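Local coordinates for protein metallophosphoesterase (Clostridium thermocellum, PDB 4J6O) that probably removes 2',3' phosphates from RNA ends as the manganese-dependent phosphatase component of the bacterial Pnkp-Hen1 RNA repair system, at residues Asp15-His21 with Val60-Leu66; Gly22-Leu27 with Glu75-Val80; Thr209-Glu213 with Asp224-Phe229; Cys91-Asn95 with Val152-Ala156. One frame throughout, in Å; residues are numbered along the deposited sequence.

The four contacts share the two-sheet core of a calcineurin-like phosphoesterase. Contact 1 pairs strands 14-17 and 59-62, neighbours in the five-stranded sheet, and runs on into the manganese loops. Contact 2 joins the helices that follow those strands, 24-33 and 73-86, its centre about 10 Å from that of contact 1, and the two interleave along the chain. Contact 4 comes next: loop 91-95 meets the end of strand 151-154 of the other sheet, about 8 Å from contact 1 between centres. Contact 3 is last, pairing the loop before strand 215-216 with the loop after strand 220-222. Contacts 2 and 3 have centres about 17 Å apart, yet touch where C23 CB meets C227 SG. Loops from both sheets thus converge at the metal.

Contact 1: Asp15-His21 with Val60-Leu66; sequences DIIGDIH and VLFLGDL. With MN (manganese (II) ion), chain J.
I20 lays its CD1 obliquely against the F62 ring, 3.5 Å from F62 CD1. The same methyl also meets L66 CD2. V60 CG1 sits over the centre of one face of the F62 ring, and I17 CD1 packs on that methyl, so this part of the sheet face is apolar, with helices 24-33 and 73-86 against it; D15, also on this face, pairs with R58 and Y36. On the other side I16 and L61 run alongside each other, and I16 CG2 crosses to L63 CD2; strand 151-154 covers them.

The parallel strands are joined by L61 N to D15 O, I17 N to L61 O and L63 N to I17 O (3.0 Å). Beyond the strands, D65 O accepts from H21 N at 2.9 Å and lies over one face of the H21 imidazole; the ring lies beside the D65 carboxylate, planes 50° apart. H21 ND1 is held by V67 O, which leaves NE2 to bind manganese at 2.3 Å. D19 OD2 and D65 OD2 each bind the metal at 2.2 Å; they are 3.1 Å apart, which the shared cation probably makes tolerable, and their carboxylates are turned 80° to each other. D65 OD1 is fixed by H96 N. Metal ligands carried on loops at the ends of adjacent parallel strands, as D-x-H and GD, are the signature of the calcineurin-like phosphoesterase site.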
loop_
_atom_site.group_PDB
_atom_site.type_symbol
_atom_site.label_atom_id
_atom_site.label_comp_id
_atom_site.label_asym_id
_atom_site.label_seq_id
_atom_site.Cartn_x
_atom_site.Cartn_y
_atom_site.Cartn_z
ATOM N N ASP A 15 -5.074 -9.160 -7.339
ATOM C CA ASP A 15 -5.599 -7.825 -7.586
ATOM C C ASP A 15 -4.833 -6.917 -6.675
ATOM O O ASP A 15 -4.826 -7.115 -5.449
ATOM C CB ASP A 15 -7.093 -7.807 -7.312
ATOM C CG ASP A 15 -7.836 -8.716 -8.274
ATOM O OD1 ASP A 15 -7.630 -8.580 -9.486
ATOM O OD2 ASP A 15 -8.596 -9.568 -7.798
ATOM N N ILE A 16 -4.093 -6.017 -7.303
ATOM C CA ILE A 16 -3.068 -5.221 -6.598
ATOM C C ILE A 16 -3.616 -3.817 -6.389
ATOM O O ILE A 16 -4.070 -3.188 -7.347
ATOM C CB ILE A 16 -1.768 -5.161 -7.424
ATOM C CG1 ILE A 16 -1.293 -6.576 -7.790
ATOM C CG2 ILE A 16 -0.673 -4.409 -6.623
ATOM C CD1 ILE A 16 -0.167 -6.583 -8.778
ATOM N N ILE A 17 -3.664 -3.347 -5.134
ATOM C CA ILE A 17 -4.472 -2.133 -4.832
ATOM C C ILE A 17 -3.518 -1.053 -4.273
ATOM O O ILE A 17 -2.684 -1.331 -3.397
ATOM C CB ILE A 17 -5.568 -2.449 -3.809
ATOM C CG1 ILE A 17 -6.611 -3.385 -4.476
ATOM C CG2 ILE A 17 -6.318 -1.183 -3.388
ATOM C CD1 ILE A 17 -7.713 -3.861 -3.600
ATOM N N GLY A 18 -3.676 0.179 -4.766
ATOM C CA GLY A 18 -2.819 1.295 -4.355
ATOM C C GLY A 18 -3.256 1.923 -3.038
ATOM O O GLY A 18 -4.023 1.370 -2.266
ATOM N N ASP A 19 -2.681 3.100 -2.751
ATOM C CA ASP A 19 -2.846 3.694 -1.424
ATOM C C ASP A 19 -4.305 3.953 -1.074
ATOM O O ASP A 19 -5.027 4.664 -1.792
ATOM C CB ASP A 19 -2.152 5.056 -1.405
ATOM C CG ASP A 19 -0.719 5.007 -1.820
ATOM O OD1 ASP A 19 -0.302 4.372 -2.834
ATOM O OD2 ASP A 19 0.064 5.743 -1.121
ATOM N N ILE A 20 -4.680 3.446 0.087
ATOM C CA ILE A 20 -6.028 3.554 0.567
ATOM C C ILE A 20 -6.265 4.746 1.491
ATOM O O ILE A 20 -7.303 5.399 1.366
ATOM C CB ILE A 20 -6.435 2.238 1.241
ATOM C CG1 ILE A 20 -6.396 1.091 0.184
ATOM C CG2 ILE A 20 -7.799 2.355 1.898
ATOM C CD1 ILE A 20 -6.303 -0.328 0.828
ATOM N N HIS A 21 -5.255 5.025 2.372
ATOM C CA HIS A 21 -5.321 6.218 3.225
ATOM C C HIS A 21 -6.747 6.392 3.811
ATOM O O HIS A 21 -7.371 7.460 3.701
ATOM C CB HIS A 21 -4.907 7.461 2.433
ATOM C CG HIS A 21 -3.439 7.538 2.192
ATOM N ND1 HIS A 21 -2.527 7.500 3.228
ATOM C CD2 HIS A 21 -2.719 7.683 1.058
ATOM C CE1 HIS A 21 -1.306 7.554 2.736
ATOM N NE2 HIS A 21 -1.392 7.686 1.424
ATOM N N VAL A 60 -5.568 -10.614 -3.054
ATOM C CA VAL A 60 -5.291 -9.180 -3.095
ATOM C C VAL A 60 -3.868 -8.919 -2.608
ATOM O O VAL A 60 -3.419 -9.481 -1.585
ATOM C CB VAL A 60 -6.257 -8.386 -2.185
ATOM C CG1 VAL A 60 -5.869 -6.856 -2.197
ATOM C CG2 VAL A 60 -7.705 -8.551 -2.618
ATOM N N LEU A 61 -3.208 -7.980 -3.277
ATOM C CA LEU A 61 -1.905 -7.490 -2.802
ATOM C C LEU A 61 -2.032 -6.006 -2.525
ATOM O O LEU A 61 -2.293 -5.245 -3.446
ATOM C CB LEU A 61 -0.835 -7.705 -3.879
ATOM C CG LEU A 61 -0.633 -9.143 -4.340
ATOM C CD1 LEU A 61 0.464 -9.129 -5.410
ATOM C CD2 LEU A 61 -0.248 -10.079 -3.200
ATOM N N PHE A 62 -1.896 -5.607 -1.251
ATOM C CA PHE A 62 -2.033 -4.185 -0.893
ATOM C C PHE A 62 -0.666 -3.572 -0.935
ATOM O O PHE A 62 0.281 -4.163 -0.406
ATOM C CB PHE A 62 -2.623 -4.032 0.512
ATOM C CG PHE A 62 -4.091 -4.415 0.630
ATOM C CD1 PHE A 62 -5.092 -3.556 0.192
ATOM C CD2 PHE A 62 -4.473 -5.647 1.180
ATOM C CE1 PHE A 62 -6.451 -3.923 0.306
ATOM C CE2 PHE A 62 -5.846 -6.008 1.284
ATOM C CZ PHE A 62 -6.827 -5.137 0.848
ATOM N N LEU A 63 -0.593 -2.355 -1.487
ATOM C CA LEU A 63 0.691 -1.654 -1.670
ATOM C C LEU A 63 1.014 -0.759 -0.487
ATOM O O LEU A 63 2.059 -0.055 -0.479
ATOM C CB LEU A 63 0.712 -0.887 -2.967
ATOM C CG LEU A 63 0.589 -1.735 -4.222
ATOM C CD1 LEU A 63 0.707 -0.812 -5.448
ATOM C CD2 LEU A 63 1.722 -2.757 -4.241
ATOM N N GLY A 64 0.176 -0.839 0.521
ATOM C CA GLY A 64 0.398 -0.131 1.773
ATOM C C GLY A 64 -0.140 1.288 1.763
ATOM O O GLY A 64 -0.945 1.667 0.883
ATOM N N ASP A 65 0.289 2.086 2.721
ATOM C CA ASP A 65 -0.285 3.429 3.008
ATOM C C ASP A 65 -1.788 3.266 3.256
ATOM O O ASP A 65 -2.644 3.882 2.611
ATOM C CB ASP A 65 0.013 4.432 1.907
ATOM C CG ASP A 65 1.280 5.281 2.225
ATOM O OD1 ASP A 65 1.978 4.898 3.173
ATOM O OD2 ASP A 65 1.567 6.272 1.541
ATOM N N LEU A 66 -2.089 2.364 4.192
ATOM C CA LEU A 66 -3.479 2.090 4.666
ATOM C C LEU A 66 -4.005 3.203 5.550
ATOM O O LEU A 66 -5.221 3.457 5.576
ATOM C CB LEU A 66 -3.480 0.771 5.484
ATOM C CG LEU A 66 -2.855 -0.429 4.816
ATOM C CD1 LEU A 66 -2.987 -1.599 5.836
ATOM C CD2 LEU A 66 -3.540 -0.770 3.493
HETATM MN MN MN J . 0.477 7.467 0.116
HETATM O O HOH W 1 -2.824 -0.382 -0.223
HETATM O O HOH W 2 0.494 2.108 -1.550
HETATM O O HOH W 3 -0.548 8.681 -1.558
#

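Contact 2: Gly22-Leu27 with Glu75-Val80; sequences GCYDEL and EVLKLV
Y24 carries this helix-to-helix packing, in which the first turn of helix 24-33 lies against helix 73-86 on one side of the five-stranded sheet of the calcineurin-like fold. Its ring meets the E75 side chain at the methylene: E75 CB stands 4.2 Å from the centroid of the Y24 ring, 29° off the normal, an off-centre CH-pi contact. Farther along the ring, Y24 CE1 touches L79 CD2, the two side chains crossing at about a right angle. The tyrosine reaches across because its CG is anti to the backbone N (chi1 177°), and L27, one turn later, has the same first torsion. L27 and L79 meet tip to tip, CD2 to CD2 at 3.6 Å. V76 CG2 packs on the backbone at the start of helix 24-33, 3.5 Å from Y24 N and 3.6 Å from G22 C.

Outside this shell, F62 of the sheet packs beneath both L27 and V80, while Y50 and V52 of strand 50-53 also touch L79. Beyond its methylene, E75 turns from the tyrosine, and in one of its two conformers OE1 bonds to the Y50 hydroxyl. K78 NZ is paired with E125. G22 is tied by its backbone to L66 and K72. C23, which follows, occupies the N-cap position and is the centre of an inverse gamma turn that takes the chain from the metal loop into the helix; its carbonyl O accepts from L27 N at 3.0 Å.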
loop_
_atom_site.group_PDB
_atom_site.type_symbol
_atom_site.label_atom_id
_atom_site.label_comp_id
_atom_site.label_asym_id
_atom_site.label_seq_id
_atom_site.Cartn_x
_atom_site.Cartn_y
_atom_site.Cartn_z
ATOM N N GLY A 22 -7.243 5.336 4.434
ATOM C CA GLY A 22 -8.463 5.436 5.225
ATOM C C GLY A 22 -9.752 5.448 4.431
ATOM O O GLY A 22 -10.801 5.668 4.997
ATOM N N CYS A 23 -9.657 5.249 3.117
ATOM C CA CYS A 23 -10.857 5.331 2.286
ATOM C C CYS A 23 -11.604 3.965 2.242
ATOM O O CYS A 23 -11.628 3.306 1.206
ATOM C CB CYS A 23 -10.494 5.764 0.904
ATOM S SG CYS A 23 -9.938 7.538 0.909
ATOM N N TYR A 24 -12.148 3.575 3.366
ATOM C CA TYR A 24 -12.859 2.309 3.444
ATOM C C TYR A 24 -13.999 2.174 2.423
ATOM O O TYR A 24 -14.167 1.089 1.839
ATOM C CB TYR A 24 -13.414 2.096 4.857
ATOM C CG TYR A 24 -14.229 0.832 4.964
ATOM C CD1 TYR A 24 -13.599 -0.375 5.170
ATOM C CD2 TYR A 24 -15.582 0.858 4.789
ATOM C CE1 TYR A 24 -14.333 -1.540 5.256
ATOM C CE2 TYR A 24 -16.328 -0.319 4.863
ATOM C CZ TYR A 24 -15.675 -1.506 5.087
ATOM O OH TYR A 24 -16.404 -2.689 5.173
ATOM N N ASP A 25 -14.809 3.228 2.216
ATOM C CA ASP A 25 -16.010 3.059 1.386
ATOM C C ASP A 25 -15.570 2.664 -0.017
ATOM O O ASP A 25 -16.178 1.755 -0.660
ATOM C CB ASP A 25 -16.848 4.340 1.347
ATOM C CG ASP A 25 -17.500 4.666 2.672
ATOM O OD1 ASP A 25 -17.649 3.756 3.509
ATOM O OD2 ASP A 25 -17.889 5.869 2.850
ATOM N N GLU A 26 -14.502 3.315 -0.472
ATOM C CA GLU A 26 -14.030 3.114 -1.836
ATOM C C GLU A 26 -13.350 1.757 -1.926
ATOM O O GLU A 26 -13.435 1.097 -2.940
ATOM C CB GLU A 26 -13.014 4.173 -2.261
ATOM C CG GLU A 26 -13.632 5.575 -2.543
ATOM C CD GLU A 26 -13.949 6.361 -1.302
ATOM O OE1 GLU A 26 -13.635 5.956 -0.163
ATOM O OE2 GLU A 26 -14.549 7.449 -1.463
ATOM N N LEU A 27 -12.630 1.405 -0.882
ATOM C CA LEU A 27 -12.025 0.052 -0.807
ATOM C C LEU A 27 -13.091 -1.048 -0.906
ATOM O O LEU A 27 -12.918 -2.000 -1.657
ATOM C CB LEU A 27 -11.174 -0.081 0.474
ATOM C CG LEU A 27 -10.579 -1.481 0.652
ATOM C CD1 LEU A 27 -9.733 -1.937 -0.549
ATOM C CD2 LEU A 27 -9.766 -1.530 1.976
ATOM N N GLU A 75 -11.394 1.048 10.108
ATOM C CA GLU A 75 -12.140 0.056 9.343
ATOM C C GLU A 75 -11.253 -0.518 8.245
ATOM O O GLU A 75 -11.272 -1.736 8.027
ATOM C CB GLU A 75 -13.421 0.635 8.745
ATOM C CG GLU A 75 -14.482 0.998 9.790
ATOM C CD GLU A 75 -14.655 -0.063 10.878
ATOM O OE1 GLU A 75 -14.986 -1.226 10.544
ATOM O OE2 GLU A 75 -14.448 0.274 12.069
ATOM N N VAL A 76 -10.486 0.351 7.564
ATOM C CA VAL A 76 -9.519 -0.154 6.599
ATOM C C VAL A 76 -8.565 -1.146 7.281
ATOM O O VAL A 76 -8.265 -2.210 6.763
ATOM C CB VAL A 76 -8.680 0.984 5.956
ATOM C CG1 VAL A 76 -7.544 0.426 5.114
ATOM C CG2 VAL A 76 -9.589 1.869 5.070
ATOM N N LEU A 77 -8.063 -0.772 8.450
ATOM C CA LEU A 77 -7.115 -1.640 9.130
ATOM C C LEU A 77 -7.747 -2.978 9.483
ATOM O O LEU A 77 -7.150 -4.052 9.269
ATOM C CB LEU A 77 -6.608 -0.961 10.406
ATOM C CG LEU A 77 -5.499 0.042 10.132
ATOM C CD1 LEU A 77 -5.335 0.915 11.368
ATOM C CD2 LEU A 77 -4.210 -0.667 9.801
ATOM N N LYS A 78 -8.956 -2.929 10.010
ATOM C CA LYS A 78 -9.602 -4.194 10.399
ATOM C C LYS A 78 -9.803 -5.092 9.186
ATOM O O LYS A 78 -9.630 -6.299 9.250
ATOM C CB LYS A 78 -10.953 -3.902 11.052
ATOM C CG LYS A 78 -10.816 -3.237 12.398
ATOM C CD LYS A 78 -12.133 -2.742 12.921
ATOM C CE LYS A 78 -11.911 -1.823 14.096
ATOM N NZ LYS A 78 -13.194 -1.535 14.703
ATOM N N LEU A 79 -10.236 -4.492 8.090
ATOM C CA LEU A 79 -10.508 -5.252 6.884
ATOM C C LEU A 79 -9.210 -5.862 6.369
ATOM O O LEU A 79 -9.153 -7.051 6.105
ATOM C CB LEU A 79 -11.200 -4.382 5.822
ATOM C CG LEU A 79 -11.446 -5.094 4.498
ATOM C CD1 LEU A 79 -12.572 -6.098 4.734
ATOM C CD2 LEU A 79 -11.852 -4.090 3.387
ATOM N N VAL A 80 -8.167 -5.043 6.198
ATOM C CA VAL A 80 -6.925 -5.545 5.628
ATOM C C VAL A 80 -6.218 -6.594 6.513
ATOM O O VAL A 80 -5.752 -7.640 6.023
ATOM C CB VAL A 80 -5.944 -4.374 5.340
ATOM C CG1 VAL A 80 -4.626 -4.918 4.853
ATOM C CG2 VAL A 80 -6.582 -3.481 4.313
#

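Contact 3: Thr209-Glu213 with Asp224-Phe229; sequences TPQAE and DTGCVF
The two loops run close together through P210 and Q211 beside D224 and T225, joined by a single direct hydrogen bond, Q211 N to D224 O at 2.7 Å, with short CA-H...O contacts on either side of it from P210 CA to D224 O and from T225 CA to Q211 O. P210 and the D224 side chain lie alongside each other, pointing the same way, with P210 CB 3.6 Å from D224 OD2. At the outer end of the proline, CG meets F229 CE2 obliquely at 3.9 Å, while V228 CG1 covers the centre of one face of the F229 ring.

D224 has its CG anti to the backbone N (chi1 -178°), and its OD1 accepts from G226 N at 3.0 Å. This is an Asx turn, with the amide approaching from above the carboxylate plane. The turn lies in the loop after strand 220-222 of the calcineurin-like fold, beside the metal site, where D224 OD2 comes close to D19 OD1.

T225 uses its methyl, CG2, against the backbone of E213, while its OG1 bonds to K232 O and T234 OG1. Q211 turns its amide back along its own loop, NE2 donating to T209 O from above the carbonyl plane. Farther along, water 4 bridges A212 O and T225 O, donating to each at 2.8 Å.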
loop_
_atom_site.group_PDB
_atom_site.type_symbol
_atom_site.label_atom_id
_atom_site.label_comp_id
_atom_site.label_asym_id
_atom_site.label_seq_id
_atom_site.Cartn_x
_atom_site.Cartn_y
_atom_site.Cartn_z
ATOM N N THR A 209 4.507 8.304 -5.641
ATOM C CA THR A 209 3.832 9.593 -5.576
ATOM C C THR A 209 2.494 9.458 -6.331
ATOM O O THR A 209 2.386 8.812 -7.389
ATOM C CB THR A 209 4.731 10.733 -6.129
ATOM O OG1 THR A 209 5.014 10.495 -7.497
ATOM C CG2 THR A 209 6.017 10.763 -5.375
ATOM N N PRO A 210 1.449 10.077 -5.799
ATOM C CA PRO A 210 0.117 9.930 -6.409
ATOM C C PRO A 210 0.005 10.598 -7.785
ATOM O O PRO A 210 0.622 11.646 -8.046
ATOM C CB PRO A 210 -0.835 10.588 -5.382
ATOM C CG PRO A 210 0.036 11.376 -4.499
ATOM C CD PRO A 210 1.379 10.685 -4.471
ATOM N N GLN A 211 -0.789 9.963 -8.649
ATOM C CA GLN A 211 -0.914 10.384 -10.038
ATOM C C GLN A 211 -2.386 10.506 -10.388
ATOM O O GLN A 211 -3.227 9.866 -9.769
ATOM C CB GLN A 211 -0.276 9.342 -10.960
ATOM C CG GLN A 211 1.150 8.938 -10.571
ATOM C CD GLN A 211 2.162 10.016 -10.880
ATOM O OE1 GLN A 211 2.062 10.712 -11.895
ATOM N NE2 GLN A 211 3.151 10.169 -10.003
ATOM N N ALA A 212 -2.721 11.302 -11.409
ATOM C CA ALA A 212 -4.112 11.313 -11.837
ATOM C C ALA A 212 -4.546 10.031 -12.522
ATOM O O ALA A 212 -5.687 9.603 -12.375
ATOM C CB ALA A 212 -4.404 12.568 -12.733
ATOM N N GLU A 213 -3.647 9.405 -13.263
ATOM C CA GLU A 213 -3.966 8.142 -13.913
ATOM C C GLU A 213 -2.758 7.249 -13.704
ATOM O O GLU A 213 -1.660 7.740 -13.371
ATOM C CB GLU A 213 -4.195 8.324 -15.414
ATOM C CG GLU A 213 -5.366 9.231 -15.750
ATOM C CD GLU A 213 -6.710 8.605 -15.426
ATOM O OE1 GLU A 213 -6.801 7.345 -15.338
ATOM O OE2 GLU A 213 -7.694 9.365 -15.286
ATOM N N ASP A 224 -0.979 4.422 -7.720
ATOM C CA ASP A 224 -1.573 5.352 -6.749
ATOM C C ASP A 224 -2.236 6.523 -7.450
ATOM O O ASP A 224 -1.546 7.489 -7.798
ATOM C CB ASP A 224 -0.489 5.880 -5.793
ATOM C CG ASP A 224 -1.051 6.822 -4.739
ATOM O OD1 ASP A 224 -2.277 6.993 -4.728
ATOM O OD2 ASP A 224 -0.261 7.359 -3.901
ATOM N N THR A 225 -3.555 6.424 -7.629
ATOM C CA THR A 225 -4.336 7.429 -8.352
ATOM C C THR A 225 -5.012 8.361 -7.371
ATOM O O THR A 225 -5.994 9.011 -7.713
ATOM C CB THR A 225 -5.320 6.728 -9.293
ATOM O OG1 THR A 225 -5.927 5.600 -8.632
ATOM C CG2 THR A 225 -4.518 6.223 -10.496
ATOM N N GLY A 226 -4.450 8.462 -6.163
ATOM C CA GLY A 226 -4.811 9.493 -5.202
ATOM C C GLY A 226 -6.258 9.505 -4.749
ATOM O O GLY A 226 -6.904 10.552 -4.659
ATOM N N CYS A 227 -6.738 8.318 -4.358
ATOM C CA CYS A 227 -8.125 8.198 -3.899
ATOM C C CYS A 227 -8.469 9.221 -2.823
ATOM O O CYS A 227 -9.478 9.932 -2.912
ATOM C CB CYS A 227 -8.313 6.781 -3.368
ATOM S SG CYS A 227 -10.038 6.483 -2.921
ATOM N N VAL A 228 -7.637 9.307 -1.798
ATOM C CA VAL A 228 -8.016 10.183 -0.716
ATOM C C VAL A 228 -8.029 11.680 -1.026
ATOM O O VAL A 228 -8.715 12.446 -0.340
ATOM C CB VAL A 228 -7.105 9.883 0.521
ATOM C CG1 VAL A 228 -5.672 10.462 0.305
ATOM C CG2 VAL A 228 -7.722 10.430 1.822
ATOM N N PHE A 229 -7.352 12.042 -2.121
ATOM C CA PHE A 229 -7.280 13.416 -2.602
ATOM C C PHE A 229 -8.421 13.772 -3.545
ATOM O O PHE A 229 -8.381 14.805 -4.210
ATOM C CB PHE A 229 -5.931 13.640 -3.295
ATOM C CG PHE A 229 -4.770 13.306 -2.438
ATOM C CD1 PHE A 229 -4.560 14.020 -1.260
ATOM C CD2 PHE A 229 -3.899 12.254 -2.743
ATOM C CE1 PHE A 229 -3.442 13.712 -0.454
ATOM C CE2 PHE A 229 -2.778 11.918 -1.912
ATOM C CZ PHE A 229 -2.569 12.681 -0.755
HETATM O O HOH W 4 -7.068 10.095 -10.044
#

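Contact 4: Cys91-Asn95 with Val152-Ala156; sequences CVPGN and VVAHA
H155 packs tightly under G94, whose CA lies over one face of the imidazole, 3.7 Å from the ring centroid and 15° off its normal. With only a CH2 at this point, G94 CA can approach the ring closely, and P93 O lies 3.3 Å from H155 CB. The histidine reaches this place because its CG is anti to the backbone N (chi1 178°), which carries the ring off the end of strand 151-154 toward the loop after strand 89-91. There it lies beside D19 and D65 of the manganese site.

The valines make a looser join. V92 CG2 rests 3.9 Å from H155 N and somewhat farther from A154 CA, and V92 CG1 only grazes V153 CG2 at 4.3 Å. Here the backbones do not bond to each other directly; water 5 spans them, donating to P93 O and accepting from H155 N, both at 2.8 Å. The V92 backbone is hydrogen-bonded to F62, while H155 follows strand 151-154 of the other sheet. N95 lies near H155 on the pocket side.

G94, at the N-cap position, leads into helix 95-104, and its N is held by D97 OD2. L63 O takes the bond from H155 ND1, fixing the rotation of the ring and directing NE2 into the pocket, where it bonds to a citrate probably left from crystallisation. In calcineurin-like enzymes an asparagine and a histidine so placed usually serve a second metal, as N95 and H155 probably could, although this manganese is bound by D19, H21 and D65; the citrate bond implies that NE2 can meet an anion.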
loop_
_atom_site.group_PDB
_atom_site.type_symbol
_atom_site.label_atom_id
_atom_site.label_comp_id
_atom_site.label_asym_id
_atom_site.label_seq_id
_atom_site.Cartn_x
_atom_site.Cartn_y
_atom_site.Cartn_z
ATOM N N CYS A 91 0.270 -7.768 2.190
ATOM C CA CYS A 91 0.418 -6.312 2.274
ATOM C C CYS A 91 1.896 -5.981 2.412
ATOM O O CYS A 91 2.667 -6.682 3.138
ATOM C CB CYS A 91 -0.333 -5.812 3.514
ATOM S SG CYS A 91 -0.484 -3.985 3.649
ATOM N N VAL A 92 2.320 -4.946 1.697
ATOM C CA VAL A 92 3.674 -4.416 1.868
ATOM C C VAL A 92 3.471 -3.053 2.494
ATOM O O VAL A 92 2.400 -2.433 2.431
ATOM C CB VAL A 92 4.477 -4.349 0.528
ATOM C CG1 VAL A 92 4.651 -5.762 -0.009
ATOM C CG2 VAL A 92 3.764 -3.488 -0.519
ATOM N N PRO A 93 4.478 -2.593 3.191
ATOM C CA PRO A 93 4.293 -1.381 3.959
ATOM C C PRO A 93 4.525 -0.099 3.165
ATOM O O PRO A 93 5.408 -0.018 2.341
ATOM C CB PRO A 93 5.378 -1.532 5.054
ATOM C CG PRO A 93 6.512 -2.191 4.321
ATOM C CD PRO A 93 5.771 -3.244 3.443
ATOM N N GLY A 94 3.709 0.924 3.480
ATOM C CA GLY A 94 3.970 2.266 2.993
ATOM C C GLY A 94 4.690 3.077 4.076
ATOM O O GLY A 94 4.714 2.676 5.269
ATOM N N ASN A 95 5.214 4.236 3.684
ATOM C CA ASN A 95 5.892 5.110 4.607
ATOM C C ASN A 95 4.983 5.535 5.771
ATOM O O ASN A 95 5.431 5.689 6.935
ATOM C CB ASN A 95 6.496 6.326 3.842
ATOM C CG ASN A 95 5.492 7.042 2.857
ATOM O OD1 ASN A 95 4.658 6.443 2.098
ATOM N ND2 ASN A 95 5.619 8.367 2.857
ATOM N N VAL A 152 6.864 -8.047 -9.167
ATOM C CA VAL A 152 7.364 -7.504 -7.871
ATOM C C VAL A 152 6.352 -6.465 -7.427
ATOM O O VAL A 152 5.935 -5.627 -8.224
ATOM C CB VAL A 152 8.738 -6.882 -8.078
ATOM C CG1 VAL A 152 9.193 -6.109 -6.824
ATOM C CG2 VAL A 152 9.815 -7.997 -8.395
ATOM N N VAL A 153 6.013 -6.472 -6.144
ATOM C CA VAL A 153 5.170 -5.405 -5.575
ATOM C C VAL A 153 5.948 -4.764 -4.443
ATOM O O VAL A 153 6.604 -5.441 -3.646
ATOM C CB VAL A 153 3.776 -5.876 -5.083
ATOM C CG1 VAL A 153 2.869 -6.286 -6.301
ATOM C CG2 VAL A 153 3.845 -6.982 -4.019
ATOM N N ALA A 154 5.858 -3.434 -4.382
ATOM C CA ALA A 154 6.532 -2.623 -3.358
ATOM C C ALA A 154 5.845 -1.296 -3.319
ATOM O O ALA A 154 5.238 -0.885 -4.336
ATOM C CB ALA A 154 8.025 -2.410 -3.704
ATOM N N HIS A 155 5.895 -0.613 -2.178
ATOM C CA HIS A 155 5.182 0.681 -2.117
ATOM C C HIS A 155 5.800 1.722 -3.040
ATOM O O HIS A 155 5.096 2.261 -3.918
ATOM C CB HIS A 155 5.151 1.201 -0.680
ATOM C CG HIS A 155 4.485 2.508 -0.561
ATOM N ND1 HIS A 155 3.114 2.643 -0.682
ATOM C CD2 HIS A 155 4.983 3.746 -0.386
ATOM C CE1 HIS A 155 2.797 3.923 -0.574
ATOM N NE2 HIS A 155 3.913 4.616 -0.382
ATOM N N ALA A 156 7.074 2.038 -2.845
ATOM C CA ALA A 156 7.711 3.075 -3.662
ATOM C C ALA A 156 8.354 2.539 -4.911
ATOM O O ALA A 156 8.945 3.297 -5.677
ATOM C CB ALA A 156 8.736 3.886 -2.814
HETATM O O HOH W 5 6.665 -1.534 0.355
#